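Local atomic coordinates of tapirin (Caldicellulosiruptor kristjanssonii, PDB entry 6N2B), a protein that binds cellulose and probably helps this extremely thermophilic bacterium adhere to it, through a calcium-containing C-terminal domain rich in beta-helix. Residues E319-N324 against K338-D343; Q359-N364 against A380-G385; V450-S455 against S540-T545; L479-K484 against G509-L514. One frame throughout, in Å; residues are numbered along the deposited sequence.

Contact 1: E319-N324 against K338-D343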
loop_
_atom_site.group_PDB
_atom_site.type_symbol
_atom_site.label_atom_id
_atom_site.label_comp_id
_atom_site.label_asym_id
_atom_site.label_seq_id
_atom_site.Cartn_x
_atom_site.Cartn_y
_atom_site.Cartn_z
ATOM N N GLU A 319 0.609 11.782 15.926
ATOM C CA GLU A 319 -0.768 12.045 16.327
ATOM C C GLU A 319 -1.720 11.336 15.370
ATOM O O GLU A 319 -1.712 11.601 14.160
ATOM C CB GLU A 319 -1.019 13.557 16.361
ATOM C CG GLU A 319 -2.469 14.050 16.455
ATOM C CD GLU A 319 -2.571 15.574 16.233
ATOM O OE1 GLU A 319 -1.745 16.117 15.470
ATOM O OE2 GLU A 319 -3.462 16.245 16.805
ATOM N N VAL A 320 -2.527 10.429 15.912
ATOM C CA VAL A 320 -3.613 9.827 15.151
ATOM C C VAL A 320 -4.781 10.798 15.210
ATOM O O VAL A 320 -5.333 11.047 16.281
ATOM C CB VAL A 320 -4.010 8.454 15.705
ATOM C CG1 VAL A 320 -5.129 7.856 14.863
ATOM C CG2 VAL A 320 -2.805 7.507 15.770
ATOM N N GLN A 321 -5.137 11.373 14.074
ATOM C CA GLN A 321 -6.324 12.201 13.972
ATOM C C GLN A 321 -7.441 11.397 13.336
ATOM O O GLN A 321 -7.236 10.715 12.334
ATOM C CB GLN A 321 -6.083 13.444 13.128
ATOM C CG GLN A 321 -4.907 14.298 13.508
ATOM C CD GLN A 321 -4.589 15.323 12.413
ATOM O OE1 GLN A 321 -5.345 16.285 12.200
ATOM N NE2 GLN A 321 -3.479 15.102 11.696
ATOM N N VAL A 322 -8.626 11.496 13.913
ATOM C CA VAL A 322 -9.831 10.919 13.352
ATOM C C VAL A 322 -10.824 12.069 13.276
ATOM O O VAL A 322 -11.265 12.574 14.314
ATOM C CB VAL A 322 -10.363 9.767 14.217
ATOM C CG1 VAL A 322 -11.614 9.147 13.613
ATOM C CG2 VAL A 322 -9.281 8.723 14.411
ATOM N N LYS A 323 -11.147 12.521 12.064
ATOM C CA LYS A 323 -11.986 13.709 11.960
ATOM C C LYS A 323 -12.829 13.670 10.695
ATOM O O LYS A 323 -12.707 12.770 9.856
ATOM C CB LYS A 323 -11.148 14.996 12.006
ATOM C CG LYS A 323 -10.178 15.160 10.859
ATOM C CD LYS A 323 -9.030 16.093 11.208
ATOM C CE LYS A 323 -8.431 16.730 9.950
ATOM N NZ LYS A 323 -7.337 17.709 10.252
ATOM N N ASN A 324 -13.698 14.678 10.588
ATOM C CA ASN A 324 -14.594 14.882 9.449
ATOM C C ASN A 324 -15.409 13.627 9.146
ATOM O O ASN A 324 -15.504 13.179 8.006
ATOM C CB ASN A 324 -13.818 15.363 8.228
ATOM C CG ASN A 324 -13.204 16.730 8.452
ATOM O OD1 ASN A 324 -13.917 17.686 8.765
ATOM N ND2 ASN A 324 -11.879 16.826 8.345
ATOM N N LYS A 338 -0.447 10.670 20.403
ATOM C CA LYS A 338 -1.647 11.458 20.610
ATOM C C LYS A 338 -2.777 10.844 19.791
ATOM O O LYS A 338 -2.561 10.319 18.695
ATOM C CB LYS A 338 -1.426 12.933 20.226
ATOM C CG LYS A 338 -2.429 13.890 20.858
ATOM C CD LYS A 338 -2.236 15.341 20.447
ATOM C CE LYS A 338 -3.268 16.232 21.171
ATOM N NZ LYS A 338 -3.254 17.685 20.819
ATOM N N LEU A 339 -3.978 10.872 20.354
ATOM C CA LEU A 339 -5.191 10.579 19.612
ATOM C C LEU A 339 -6.055 11.815 19.717
ATOM O O LEU A 339 -6.310 12.290 20.825
ATOM C CB LEU A 339 -5.923 9.362 20.174
ATOM C CG LEU A 339 -7.338 9.185 19.612
ATOM C CD1 LEU A 339 -7.306 8.835 18.115
ATOM C CD2 LEU A 339 -8.133 8.153 20.402
ATOM N N THR A 340 -6.454 12.373 18.582
ATOM C CA THR A 340 -7.366 13.505 18.603
ATOM C C THR A 340 -8.553 13.179 17.714
ATOM O O THR A 340 -8.383 12.774 16.565
ATOM C CB THR A 340 -6.684 14.835 18.187
ATOM O OG1 THR A 340 -6.722 15.010 16.769
ATOM C CG2 THR A 340 -5.257 14.863 18.639
ATOM N N VAL A 341 -9.749 13.317 18.265
ATOM C CA VAL A 341 -10.990 13.145 17.527
ATOM C C VAL A 341 -11.674 14.505 17.475
ATOM O O VAL A 341 -11.889 15.136 18.514
ATOM C CB VAL A 341 -11.880 12.073 18.174
ATOM C CG1 VAL A 341 -13.054 11.720 17.274
ATOM C CG2 VAL A 341 -11.053 10.844 18.465
ATOM N N THR A 342 -11.983 14.974 16.271
ATOM C CA THR A 342 -12.565 16.293 16.068
ATOM C C THR A 342 -13.587 16.196 14.953
ATOM O O THR A 342 -13.655 15.200 14.232
ATOM C CB THR A 342 -11.502 17.336 15.677
ATOM O OG1 THR A 342 -10.270 17.045 16.340
ATOM C CG2 THR A 342 -11.942 18.762 16.037
ATOM N N ASP A 343 -14.377 17.254 14.815
ATOM C CA ASP A 343 -15.172 17.492 13.618
ATOM C C ASP A 343 -15.980 16.254 13.234
ATOM O O ASP A 343 -16.009 15.830 12.079
ATOM C CB ASP A 343 -14.277 17.968 12.463
ATOM C CG ASP A 343 -13.340 19.125 12.865
ATOM O OD1 ASP A 343 -13.808 20.205 13.309
ATOM O OD2 ASP A 343 -12.114 18.947 12.747
#
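Val-320 and Val-322 join Lys-338, Thr-340 and Thr-342 through alternating backbone bonds, from Val-320 N to Lys-338 O (2.8 Å) onward, between parallel strands whose axes come within 4.5 Å at 15°. These are neighbouring rungs on one face of a parallel beta-helix, where equivalent residues stack from coil to coil. Val-320, Val-322, Leu-339 and Val-341 share the buried side, and branched apolar groups suit it. Leu-339 CD1 slants across to lie 4.0 Å from Val-320 CG1 and 4.2 Å from Val-322 CG2, so one leucine branch bridges two valines. Phe-328 and Thr-347 pack against this side.

The other side is polar. Glu-319 has CG anti to the backbone N (chi1 167°) and runs extended beside Lys-338, Glu-319 CB 3.9 Å from Lys-338 CB, while its end crosses Thr-340 at about a right angle. There OE2 of Glu-319 accepts a weak hydrogen bond from Thr-340 OG1 (3.5 Å). Lys-338 NZ makes its salt bridge with Glu-361 on the next rung. With only an alanine at Glu-319, the Thr-340 hydroxyl would probably lose this weak acceptor and Lys-338 the aliphatic chain beside it. Further along the strand, Lys-323 NZ donates to Gln-321 OE1 at 3.1 Å.

Contact 2: Q359-N364 against A380-G385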
loop_
_atom_site.group_PDB
_atom_site.type_symbol
_atom_site.label_atom_id
_atom_site.label_comp_id
_atom_site.label_asym_id
_atom_site.label_seq_id
_atom_site.Cartn_x
_atom_site.Cartn_y
_atom_site.Cartn_z
ATOM N N GLN A 359 -1.204 11.613 25.048
ATOM C CA GLN A 359 -2.220 12.650 25.121
ATOM C C GLN A 359 -3.492 12.206 24.412
ATOM O O GLN A 359 -3.455 11.471 23.419
ATOM C CB GLN A 359 -1.722 13.959 24.509
ATOM C CG GLN A 359 -0.797 14.717 25.421
ATOM C CD GLN A 359 -0.161 15.881 24.730
ATOM O OE1 GLN A 359 -0.847 16.705 24.108
ATOM N NE2 GLN A 359 1.164 15.963 24.820
ATOM N N LEU A 360 -4.623 12.678 24.930
ATOM C CA LEU A 360 -5.925 12.420 24.337
ATOM C C LEU A 360 -6.690 13.730 24.243
ATOM O O LEU A 360 -6.956 14.370 25.263
ATOM C CB LEU A 360 -6.702 11.399 25.160
ATOM C CG LEU A 360 -8.196 11.298 24.863
ATOM C CD1 LEU A 360 -8.433 10.895 23.420
ATOM C CD2 LEU A 360 -8.811 10.302 25.814
ATOM N N GLU A 361 -7.045 14.124 23.028
ATOM C CA GLU A 361 -7.815 15.331 22.775
ATOM C C GLU A 361 -9.094 14.951 22.046
ATOM O O GLU A 361 -9.042 14.213 21.062
ATOM C CB GLU A 361 -6.999 16.328 21.944
ATOM C CG GLU A 361 -7.644 17.707 21.782
ATOM C CD GLU A 361 -6.946 18.565 20.736
ATOM O OE1 GLU A 361 -7.650 19.164 19.886
ATOM O OE2 GLU A 361 -5.694 18.631 20.762
ATOM N N VAL A 362 -10.236 15.428 22.540
ATOM C CA VAL A 362 -11.531 15.265 21.883
ATOM C C VAL A 362 -12.183 16.639 21.798
ATOM O O VAL A 362 -12.062 17.449 22.724
ATOM C CB VAL A 362 -12.438 14.263 22.629
ATOM C CG1 VAL A 362 -13.710 13.956 21.816
ATOM C CG2 VAL A 362 -11.675 12.988 22.948
ATOM N N ARG A 363 -12.881 16.903 20.695
ATOM C CA ARG A 363 -13.196 18.274 20.325
ATOM C C ARG A 363 -14.313 18.256 19.294
ATOM O O ARG A 363 -14.594 17.217 18.693
ATOM C CB ARG A 363 -11.939 18.964 19.779
ATOM C CG ARG A 363 -11.979 20.470 19.625
ATOM C CD ARG A 363 -10.566 21.041 19.704
ATOM N NE ARG A 363 -9.873 20.663 20.944
ATOM C CZ ARG A 363 -9.963 21.317 22.109
ATOM N NH1 ARG A 363 -10.719 22.410 22.223
ATOM N NH2 ARG A 363 -9.288 20.876 23.172
ATOM N N ASN A 364 -14.961 19.414 19.126
ATOM C CA ASN A 364 -15.943 19.673 18.074
ATOM C C ASN A 364 -16.772 18.450 17.695
ATOM O O ASN A 364 -16.731 18.009 16.541
ATOM C CB ASN A 364 -15.248 20.212 16.819
ATOM C CG ASN A 364 -14.502 21.514 17.067
ATOM O OD1 ASN A 364 -14.775 22.229 18.035
ATOM N ND2 ASN A 364 -13.556 21.833 16.182
ATOM N N ALA A 380 -2.513 12.558 29.657
ATOM C CA ALA A 380 -3.174 13.854 29.740
ATOM C C ALA A 380 -4.377 13.843 28.812
ATOM O O ALA A 380 -4.405 13.105 27.821
ATOM C CB ALA A 380 -2.234 15.003 29.372
ATOM N N ILE A 381 -5.364 14.681 29.132
ATOM C CA ILE A 381 -6.671 14.651 28.485
ATOM C C ILE A 381 -7.176 16.079 28.324
ATOM O O ILE A 381 -6.810 16.980 29.088
ATOM C CB ILE A 381 -7.664 13.798 29.304
ATOM C CG1 ILE A 381 -8.972 13.557 28.548
ATOM C CG2 ILE A 381 -7.918 14.459 30.642
ATOM C CD1 ILE A 381 -9.835 12.479 29.178
ATOM N N SER A 382 -8.023 16.285 27.314
ATOM C CA SER A 382 -8.568 17.614 27.045
ATOM C C SER A 382 -9.847 17.436 26.233
ATOM O O SER A 382 -9.782 17.276 25.013
ATOM C CB SER A 382 -7.564 18.489 26.305
ATOM O OG SER A 382 -8.219 19.580 25.661
ATOM N N ILE A 383 -10.987 17.506 26.905
ATOM C CA ILE A 383 -12.283 17.296 26.275
ATOM C C ILE A 383 -13.023 18.621 26.308
ATOM O O ILE A 383 -13.544 19.008 27.358
ATOM C CB ILE A 383 -13.091 16.207 26.981
ATOM C CG1 ILE A 383 -12.202 15.016 27.305
ATOM C CG2 ILE A 383 -14.244 15.772 26.116
ATOM C CD1 ILE A 383 -12.820 14.096 28.304
ATOM N N SER A 384 -13.085 19.314 25.171
ATOM C CA SER A 384 -13.888 20.532 25.044
ATOM C C SER A 384 -14.778 20.415 23.813
ATOM O O SER A 384 -14.322 20.631 22.685
ATOM C CB SER A 384 -13.022 21.787 24.961
ATOM O OG SER A 384 -13.819 22.960 25.099
ATOM N N GLY A 385 -16.049 20.104 24.032
ATOM C CA GLY A 385 -17.007 19.997 22.958
ATOM C C GLY A 385 -17.343 18.581 22.566
ATOM O O GLY A 385 -18.326 18.373 21.847
#
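Leu-360 to Val-362 pairs with Ile-381 to Ile-383 in nearly perfect parallel alignment, the two strand axes 4° apart in direction and 4.8 Å apart at their closest. Leu-360 N donates to Ala-380 O (2.9 Å) and Val-362 N to Ser-382 O (3.1 Å); Ser-384 N returns a bond to Val-362 O, whereas the one from Ser-382 N to Leu-360 O is weak.

On the apolar side Leu-360 and Ile-381 lie alongside each other, pointing the same way, with Leu-360 CD2 4.1 Å from Ile-381 CD1. Val-362 CB lies 4.2 Å from Ile-383 CG2, and Arg-394 touches both isoleucines.

The polar side is organised by Arg-363, a residue long and flexible enough to serve several neighbours. A bend at chi3 (-56°) turns its guanidinium back over the strands. NE makes a salt bridge with Glu-361 OE1 (2.9 Å), approaching from above the carboxylate plane. Because OE2 of Glu-361 also pairs with Lys-338, that carboxylate is held between two positive groups. Ser-382 OG lies at the guanidinium edge, 3.0 Å from Arg-363 NH2 but too poorly angled for a hydrogen bond, and Ser-384 O lies over one face. Gly-385 adopts a positive phi (103°) at which a CB would be jammed against the preceding carbonyl oxygen. Strand 380-384 is the outermost in this parallel sheet, and its stacking on 359-363 is that of the terminal rungs of a beta-helix.

Contact 3: V450-S455 against S540-T545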
loop_
_atom_site.group_PDB
_atom_site.type_symbol
_atom_site.label_atom_id
_atom_site.label_comp_id
_atom_site.label_asym_id
_atom_site.label_seq_id
_atom_site.Cartn_x
_atom_site.Cartn_y
_atom_site.Cartn_z
ATOM N N VAL A 450 8.923 -11.413 -18.578
ATOM C CA VAL A 450 9.254 -10.160 -17.915
ATOM C C VAL A 450 9.713 -9.183 -18.985
ATOM O O VAL A 450 10.495 -9.546 -19.875
ATOM C CB VAL A 450 10.327 -10.346 -16.832
ATOM C CG1 VAL A 450 11.505 -11.130 -17.383
ATOM C CG2 VAL A 450 10.760 -8.997 -16.320
ATOM N N VAL A 451 9.200 -7.958 -18.923
ATOM C CA VAL A 451 9.510 -6.928 -19.903
ATOM C C VAL A 451 10.315 -5.829 -19.214
ATOM O O VAL A 451 9.865 -5.247 -18.222
ATOM C CB VAL A 451 8.226 -6.395 -20.553
ATOM C CG1 VAL A 451 8.520 -5.200 -21.459
ATOM C CG2 VAL A 451 7.561 -7.537 -21.341
ATOM N N TYR A 452 11.512 -5.554 -19.725
ATOM C CA TYR A 452 12.366 -4.502 -19.190
ATOM C C TYR A 452 12.268 -3.266 -20.073
ATOM O O TYR A 452 12.392 -3.363 -21.295
ATOM C CB TYR A 452 13.817 -4.957 -19.100
ATOM C CG TYR A 452 14.025 -6.134 -18.185
ATOM C CD1 TYR A 452 14.194 -5.955 -16.820
ATOM C CD2 TYR A 452 14.050 -7.442 -18.689
ATOM C CE1 TYR A 452 14.391 -7.043 -15.978
ATOM C CE2 TYR A 452 14.245 -8.538 -17.847
ATOM C CZ TYR A 452 14.419 -8.326 -16.497
ATOM O OH TYR A 452 14.615 -9.393 -15.653
ATOM N N GLY A 453 12.038 -2.113 -19.451
ATOM C CA GLY A 453 11.979 -0.861 -20.179
ATOM C C GLY A 453 12.790 0.222 -19.503
ATOM O O GLY A 453 12.349 0.790 -18.502
ATOM N N GLU A 454 13.977 0.518 -20.053
ATOM C CA GLU A 454 14.889 1.484 -19.440
ATOM C C GLU A 454 14.320 2.903 -19.442
ATOM O O GLU A 454 14.633 3.697 -18.546
ATOM C CB GLU A 454 16.243 1.427 -20.156
ATOM C CG GLU A 454 17.179 2.616 -19.914
ATOM C CD GLU A 454 17.928 2.545 -18.592
ATOM O OE1 GLU A 454 17.973 1.459 -17.980
ATOM O OE2 GLU A 454 18.474 3.585 -18.162
ATOM N N SER A 455 13.475 3.236 -20.419
ATOM C CA SER A 455 12.863 4.557 -20.527
ATOM C C SER A 455 11.346 4.512 -20.368
ATOM O O SER A 455 10.654 5.396 -20.877
ATOM C CB SER A 455 13.205 5.198 -21.874
ATOM O OG SER A 455 14.527 4.884 -22.280
ATOM N N SER A 540 15.369 -15.552 -11.939
ATOM C CA SER A 540 16.772 -15.522 -12.337
ATOM C C SER A 540 17.054 -14.337 -13.250
ATOM O O SER A 540 18.081 -13.666 -13.107
ATOM C CB SER A 540 17.154 -16.841 -13.016
ATOM O OG SER A 540 18.527 -16.854 -13.383
ATOM N N SER A 541 16.143 -14.046 -14.176
ATOM C CA SER A 541 16.335 -12.889 -15.043
ATOM C C SER A 541 16.342 -11.585 -14.244
ATOM O O SER A 541 17.188 -10.712 -14.473
ATOM C CB SER A 541 15.249 -12.862 -16.112
ATOM O OG SER A 541 15.364 -11.660 -16.849
ATOM N N ILE A 542 15.401 -11.435 -13.306
ATOM C CA ILE A 542 15.321 -10.209 -12.512
ATOM C C ILE A 542 16.494 -10.124 -11.541
ATOM O O ILE A 542 17.092 -9.055 -11.363
ATOM C CB ILE A 542 13.968 -10.139 -11.769
ATOM C CG1 ILE A 542 12.810 -10.046 -12.768
ATOM C CG2 ILE A 542 13.947 -8.979 -10.734
ATOM C CD1 ILE A 542 11.452 -10.260 -12.154
ATOM N N THR A 543 16.817 -11.236 -10.871
ATOM C CA THR A 543 17.946 -11.233 -9.951
ATOM C C THR A 543 19.217 -10.834 -10.680
ATOM O O THR A 543 19.992 -9.998 -10.197
ATOM C CB THR A 543 18.109 -12.610 -9.291
ATOM O OG1 THR A 543 16.932 -12.947 -8.549
ATOM C CG2 THR A 543 19.278 -12.603 -8.341
ATOM N N SER A 544 19.424 -11.392 -11.872
ATOM C CA SER A 544 20.588 -11.031 -12.669
ATOM C C SER A 544 20.545 -9.557 -13.069
ATOM O O SER A 544 21.523 -8.830 -12.891
ATOM C CB SER A 544 20.660 -11.943 -13.886
ATOM O OG SER A 544 21.428 -11.355 -14.911
ATOM N N THR A 545 19.400 -9.091 -13.575
ATOM C CA THR A 545 19.296 -7.732 -14.109
ATOM C C THR A 545 19.536 -6.666 -13.033
ATOM O O THR A 545 20.252 -5.680 -13.259
ATOM C CB THR A 545 17.916 -7.558 -14.743
ATOM O OG1 THR A 545 17.852 -8.330 -15.942
ATOM C CG2 THR A 545 17.632 -6.116 -15.074
#
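Tyr-452 carries its ring anti to its own carbonyl carbon (chi1 -62°), and Ser-541 turns OG away from its own amide nitrogen (chi1 174°), which brings the two hydroxyls together between strand and helix. Tyr-452 OH and Ser-541 OG form a hydrogen bond of 2.7 Å in which either may be the donor, and the serine oxygen comes in at the edge of the ring, near its plane. The axes of strand 450-453 and helix 540-545 come within 10.2 Å, a gap that a long side chain such as tyrosine can span, while a small serine meets its end.

Thr-545 reaches the ring from the opposite direction, its CG2 3.5 Å from Tyr-452 CE1. Val-450, two residues earlier on the strand, lays CG2 over one ring face, 3.7 Å above the plane, and the same methyl is 4.2 Å from Ile-542 CG1.

Within the helix, Thr-545 OG1 donates to Ser-541 O (2.9 Å). Thr-545 N also bonds to that oxygen, from the other face of its plane, so the carbonyl is gripped twice and the threonine hydroxyl is tied down. A phenylalanine at Tyr-452 would probably keep much of the packing but leave Ser-541 OG without its mate on the strand. Pro-427 touches both Tyr-452 and Thr-545, and the calcium ion bound through Asp-429, Val-431, Ala-433, Leu-436 and Glu-465 lies about 9 Å from the tyrosine side chain. The arrangement is that of a helix laid over a beta-sheet face, here beside a calcium site.

Contact 4: L479-K484 against G509-L514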
loop_
_atom_site.group_PDB
_atom_site.type_symbol
_atom_site.label_atom_id
_atom_site.label_comp_id
_atom_site.label_asym_id
_atom_site.label_seq_id
_atom_site.Cartn_x
_atom_site.Cartn_y
_atom_site.Cartn_z
ATOM N N LEU A 479 2.553 -11.446 -16.674
ATOM C CA LEU A 479 3.356 -10.301 -17.073
ATOM C C LEU A 479 4.085 -9.717 -15.867
ATOM O O LEU A 479 3.461 -9.392 -14.852
ATOM C CB LEU A 479 2.458 -9.248 -17.709
ATOM C CG LEU A 479 2.817 -8.586 -19.021
ATOM C CD1 LEU A 479 2.095 -7.251 -19.087
ATOM C CD2 LEU A 479 4.314 -8.416 -19.140
ATOM N N TYR A 480 5.397 -9.585 -15.981
ATOM C CA TYR A 480 6.234 -8.936 -14.977
ATOM C C TYR A 480 6.883 -7.723 -15.644
ATOM O O TYR A 480 7.719 -7.873 -16.544
ATOM C CB TYR A 480 7.272 -9.914 -14.426
ATOM C CG TYR A 480 6.596 -11.087 -13.822
ATOM C CD1 TYR A 480 6.170 -12.144 -14.615
ATOM C CD2 TYR A 480 6.308 -11.118 -12.449
ATOM C CE1 TYR A 480 5.495 -13.214 -14.060
ATOM C CE2 TYR A 480 5.641 -12.180 -11.887
ATOM C CZ TYR A 480 5.234 -13.223 -12.693
ATOM O OH TYR A 480 4.566 -14.287 -12.136
ATOM N N LEU A 481 6.456 -6.527 -15.247
ATOM C CA LEU A 481 6.936 -5.294 -15.849
ATOM C C LEU A 481 8.000 -4.702 -14.948
ATOM O O LEU A 481 7.752 -4.494 -13.754
ATOM C CB LEU A 481 5.802 -4.280 -16.038
ATOM C CG LEU A 481 4.471 -4.719 -16.659
ATOM C CD1 LEU A 481 3.408 -3.630 -16.565
ATOM C CD2 LEU A 481 4.677 -5.122 -18.099
ATOM N N ALA A 482 9.169 -4.410 -15.517
ATOM C CA ALA A 482 10.241 -3.752 -14.779
ATOM C C ALA A 482 10.682 -2.518 -15.555
ATOM O O ALA A 482 11.152 -2.628 -16.693
ATOM C CB ALA A 482 11.408 -4.710 -14.521
ATOM N N SER A 483 10.528 -1.342 -14.950
ATOM C CA SER A 483 10.768 -0.103 -15.670
ATOM C C SER A 483 11.489 0.933 -14.811
ATOM O O SER A 483 11.300 1.016 -13.597
ATOM C CB SER A 483 9.453 0.492 -16.192
ATOM O OG SER A 483 9.689 1.783 -16.732
ATOM N N LYS A 484 12.301 1.743 -15.478
ATOM C CA LYS A 484 13.015 2.861 -14.881
ATOM C C LYS A 484 12.328 4.192 -15.179
ATOM O O LYS A 484 12.791 5.248 -14.735
ATOM C CB LYS A 484 14.465 2.868 -15.390
ATOM C CG LYS A 484 15.520 3.284 -14.378
ATOM C CD LYS A 484 16.921 2.936 -14.914
ATOM C CE LYS A 484 18.001 3.912 -14.412
ATOM N NZ LYS A 484 19.285 3.791 -15.189
ATOM N N GLY A 509 0.772 -10.874 -12.326
ATOM C CA GLY A 509 2.219 -10.899 -12.200
ATOM C C GLY A 509 2.704 -9.873 -11.194
ATOM O O GLY A 509 2.375 -9.999 -10.014
ATOM N N ALA A 510 3.470 -8.863 -11.614
ATOM C CA ALA A 510 3.980 -7.868 -10.673
ATOM C C ALA A 510 4.666 -6.754 -11.451
ATOM O O ALA A 510 5.012 -6.916 -12.620
ATOM C CB ALA A 510 4.956 -8.472 -9.655
ATOM N N ILE A 511 4.866 -5.622 -10.779
ATOM C CA ILE A 511 5.428 -4.419 -11.381
ATOM C C ILE A 511 6.567 -3.932 -10.495
ATOM O O ILE A 511 6.365 -3.657 -9.307
ATOM C CB ILE A 511 4.365 -3.320 -11.561
ATOM C CG1 ILE A 511 3.168 -3.879 -12.339
ATOM C CG2 ILE A 511 4.940 -2.119 -12.271
ATOM C CD1 ILE A 511 1.956 -2.967 -12.374
ATOM N N ILE A 512 7.762 -3.844 -11.065
ATOM C CA ILE A 512 8.937 -3.329 -10.377
ATOM C C ILE A 512 9.339 -2.030 -11.053
ATOM O O ILE A 512 9.586 -1.993 -12.262
ATOM C CB ILE A 512 10.103 -4.322 -10.414
ATOM C CG1 ILE A 512 9.808 -5.548 -9.551
ATOM C CG2 ILE A 512 11.388 -3.601 -10.031
ATOM C CD1 ILE A 512 10.397 -6.834 -10.107
ATOM N N THR A 513 9.413 -0.966 -10.288
ATOM C CA THR A 513 9.722 0.338 -10.840
ATOM C C THR A 513 10.964 0.861 -10.142
ATOM O O THR A 513 11.108 0.719 -8.925
ATOM C CB THR A 513 8.544 1.298 -10.669
ATOM O OG1 THR A 513 8.485 1.737 -9.304
ATOM C CG2 THR A 513 7.229 0.593 -11.032
ATOM N N LEU A 514 11.870 1.445 -10.921
ATOM C CA LEU A 514 13.193 1.767 -10.427
ATOM C C LEU A 514 13.518 3.244 -10.479
ATOM O O LEU A 514 14.532 3.652 -9.907
ATOM C CB LEU A 514 14.252 0.986 -11.218
ATOM C CG LEU A 514 14.016 -0.525 -11.164
ATOM C CD1 LEU A 514 14.626 -1.240 -12.346
ATOM C CD2 LEU A 514 14.578 -1.071 -9.886
#
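Leu-479, Leu-481 and Ser-483 carry the backbone pairing with Ala-510, Ile-512 and Leu-514. Five hydrogen bonds alternate along these parallel strands, opening with a long one from Ala-510 N to Leu-479 O (3.3 Å) and closing with Leu-514 N to Ser-483 O (2.8 Å). The bond from Ile-512 N to Leu-481 O is nearly straight, at 169°.

One aromatic contact marks the start. Gly-509 CA sits over a face of the Tyr-480 ring, 4.0 Å from its centroid and 26° off the normal, a CH-pi interaction. The chain turns a corner at Gly-509, where a CB would run into Leu-479 O; glycine lets the backbone come up against strand and ring together.

Apolar side chains meet on both faces of the sheet. On one, Tyr-480 CD2 meets Ala-510 CB at 4.1 Å and Ala-482 CB faces Ile-512 CB at 4.3 Å, the small alanines alternating with larger partners beneath helix 536-546. On the other, Leu-481 CD1 is 4.2 Å from Ile-511 CG1, and both residues pack on Ile-487.

Polar ends find partners in neighbouring parts of the chain. Tyr-480 OH donates to Lys-532 O, Lys-484 NZ forms a salt bridge with Glu-454, and Thr-513 OG1 bonds Ser-211 OG. Since strand 510-513 also pairs with strand 207-211, this buried parallel ladder connects the calcium-binding region to the N-terminal coils, a rung-on-rung stacking consistent with the beta-helix fold.

Overall arrangement
Following the chain from the N terminus, contact 1 closes a loop of 13 residues and contact 2, just after it, one of 15. The two are in series, and strands 338-341 and 359-363, neighbours in the same sheet, join them into consecutive rungs at one end of the beta-helix. The chain then travels to the opposite side of the domain. There contact 3 opens at 450 and closes only at 545, while contact 4, 479 to 514, opens and closes within that span; no two contacts cross. Strands 448-453 and 478-483 are adjacent, so contacts 3 and 4 bind sheet and covering helix together near the calcium site, their centres about 53 and 46 Å from the centre of contact 2.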